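Local structure of fructosyl amine: oxygen oxidoreductase (Aspergillus fumigatus, 3DJE) at residues A[305-310]-A[424-429]. The protein probably oxidises fructosyl amino acids (Amadori products) with bound FAD and molecular oxygen, releasing the amine from its sugar. Sequence-based numbering, arbitrary orientation.
Sequences IPKEAE and VKEWTN
W427 lies beside the proline that precedes helix 307-320 and illustrates how a late loop can be clipped to a helix start by a single beta bridge. T428 N donates to I305 O (2.9 Å) and K307 N to E426 O (2.9 Å). P306, in the N-cap position, has no N-H to give, and its ring packs instead: CD meets W427 CZ3 at 3.7 Å, and CB lies 3.7 Å from V424 CG1. That methyl and P306 CA lie over the same face of the indole, towards its rim. The T428 side chain divides its work. OG1 sits between the backbone N and the carbonyl carbon (chi1 56°), which turns it to I305 N; it accepts a nearly straight bond from that N-H (3.0 Å, 166°) and is also hydrogen-bonded to Q304 OE1, while CG2 packs on I305 CG1 (3.7 Å). Behind this tight inner side, I305 and P306 rest on strand 232-242. The outer side is looser: K307 CG brushes E426 CB, but K307 NZ stays 5.3 Å from E426 OE1, both residues being exposed. Backbone bonds and apolar contacts therefore hold the loop at the helix start, and the opposite charges at the surface probably add only a weak, solvent-screened attraction.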
loop_
_atom_site.group_PDB
_atom_site.type_symbol
_atom_site.label_atom_id
_atom_site.label_comp_id
_atom_site.label_asym_id
_atom_site.label_seq_id
_atom_site.Cartn_x
_atom_site.Cartn_y
_atom_site.Cartn_z
ATOM N N ILE A 305 6.953 6.307 -15.377
ATOM C CA ILE A 305 6.380 7.377 -14.570
ATOM C C ILE A 305 6.328 8.669 -15.397
ATOM O O ILE A 305 7.076 8.784 -16.363
ATOM C CB ILE A 305 7.154 7.595 -13.248
ATOM C CG1 ILE A 305 8.622 7.963 -13.504
ATOM C CG2 ILE A 305 7.058 6.333 -12.368
ATOM C CD1 ILE A 305 9.341 8.453 -12.265
ATOM N N PRO A 306 5.449 9.618 -15.022
ATOM C CA PRO A 306 5.449 10.930 -15.702
ATOM C C PRO A 306 6.810 11.607 -15.613
ATOM O O PRO A 306 7.501 11.469 -14.601
ATOM C CB PRO A 306 4.416 11.732 -14.904
ATOM C CG PRO A 306 3.484 10.683 -14.339
ATOM C CD PRO A 306 4.410 9.557 -13.976
ATOM N N LYS A 307 7.190 12.354 -16.651
ATOM C CA LYS A 307 8.465 13.062 -16.625
ATOM C C LYS A 307 8.570 14.030 -15.446
ATOM O O LYS A 307 9.647 14.185 -14.877
ATOM C CB LYS A 307 8.733 13.763 -17.962
ATOM C CG LYS A 307 9.117 12.794 -19.081
ATOM C CD LYS A 307 10.626 12.592 -19.187
ATOM C CE LYS A 307 11.263 13.642 -20.100
ATOM N NZ LYS A 307 12.717 13.394 -20.347
ATOM N N GLU A 308 7.456 14.656 -15.066
ATOM C CA GLU A 308 7.454 15.564 -13.919
ATOM C C GLU A 308 7.831 14.817 -12.631
ATOM O O GLU A 308 8.512 15.378 -11.757
ATOM C CB GLU A 308 6.119 16.297 -13.782
ATOM C CG GLU A 308 4.918 15.392 -13.568
ATOM C CD GLU A 308 3.700 16.126 -13.046
ATOM O OE1 GLU A 308 3.842 17.285 -12.565
ATOM O OE2 GLU A 308 2.601 15.534 -13.116
ATOM N N ALA A 309 7.415 13.548 -12.544
ATOM C CA ALA A 309 7.774 12.688 -11.404
ATOM C C ALA A 309 9.262 12.368 -11.388
ATOM O O ALA A 309 9.903 12.425 -10.335
ATOM C CB ALA A 309 6.927 11.406 -11.393
ATOM N N GLU A 310 9.822 12.047 -12.553
ATOM C CA GLU A 310 11.268 11.918 -12.680
ATOM C C GLU A 310 11.999 13.166 -12.173
ATOM O O GLU A 310 12.990 13.055 -11.460
ATOM C CB GLU A 310 11.680 11.645 -14.121
ATOM C CG GLU A 310 13.187 11.714 -14.332
ATOM C CD GLU A 310 13.614 11.277 -15.727
ATOM O OE1 GLU A 310 12.794 11.383 -16.665
ATOM O OE2 GLU A 310 14.771 10.832 -15.890
ATOM N N VAL A 424 -0.875 14.581 -17.807
ATOM C CA VAL A 424 0.470 14.106 -18.129
ATOM C C VAL A 424 0.623 13.948 -19.636
ATOM O O VAL A 424 -0.175 13.252 -20.272
ATOM C CB VAL A 424 0.798 12.768 -17.408
ATOM C CG1 VAL A 424 2.197 12.272 -17.789
ATOM C CG2 VAL A 424 0.679 12.946 -15.901
ATOM N N LYS A 425 1.654 14.594 -20.181
ATOM C CA LYS A 425 1.945 14.601 -21.623
ATOM C C LYS A 425 3.173 13.776 -22.009
ATOM O O LYS A 425 3.318 13.362 -23.166
ATOM C CB LYS A 425 2.142 16.046 -22.110
ATOM C CG LYS A 425 0.900 16.697 -22.729
ATOM C CD LYS A 425 -0.156 17.099 -21.697
ATOM C CE LYS A 425 -1.556 17.035 -22.303
ATOM N NZ LYS A 425 -2.597 17.543 -21.376
ATOM N N GLU A 426 4.066 13.554 -21.049
ATOM C CA GLU A 426 5.324 12.875 -21.309
ATOM C C GLU A 426 5.626 11.888 -20.194
ATOM O O GLU A 426 5.447 12.204 -19.015
ATOM C CB GLU A 426 6.470 13.890 -21.432
ATOM C CG GLU A 426 6.374 14.800 -22.654
ATOM C CD GLU A 426 7.413 15.904 -22.638
ATOM O OE1 GLU A 426 8.609 15.602 -22.865
ATOM O OE2 GLU A 426 7.035 17.074 -22.399
ATOM N N TRP A 427 6.079 10.706 -20.593
ATOM C CA TRP A 427 6.464 9.651 -19.656
ATOM C C TRP A 427 7.929 9.284 -19.849
ATOM O O TRP A 427 8.539 9.615 -20.876
ATOM C CB TRP A 427 5.593 8.418 -19.882
ATOM C CG TRP A 427 4.146 8.629 -19.577
ATOM C CD1 TRP A 427 3.219 9.281 -20.352
ATOM C CD2 TRP A 427 3.439 8.157 -18.422
ATOM N NE1 TRP A 427 1.986 9.255 -19.741
ATOM C CE2 TRP A 427 2.093 8.574 -18.553
ATOM C CE3 TRP A 427 3.816 7.431 -17.280
ATOM C CZ2 TRP A 427 1.121 8.283 -17.592
ATOM C CZ3 TRP A 427 2.852 7.146 -16.326
ATOM C CH2 TRP A 427 1.519 7.566 -16.486
ATOM N N THR A 428 8.499 8.598 -18.860
ATOM C CA THR A 428 9.851 8.046 -18.978
ATOM C C THR A 428 9.935 6.933 -20.043
ATOM O O THR A 428 8.908 6.469 -20.547
ATOM C CB THR A 428 10.356 7.517 -17.610
ATOM O OG1 THR A 428 9.419 6.553 -17.108
ATOM C CG2 THR A 428 10.483 8.664 -16.611
ATOM N N ASN A 429 11.160 6.517 -20.372
ATOM C CA ASN A 429 11.429 5.507 -21.405
ATOM C C ASN A 429 12.318 4.394 -20.853
ATOM O O ASN A 429 13.272 3.937 -21.496
ATOM C CB ASN A 429 12.081 6.170 -22.639
ATOM C CG ASN A 429 12.449 5.164 -23.738
ATOM O OD1 ASN A 429 11.641 4.305 -24.122
ATOM N ND2 ASN A 429 13.682 5.266 -24.242
#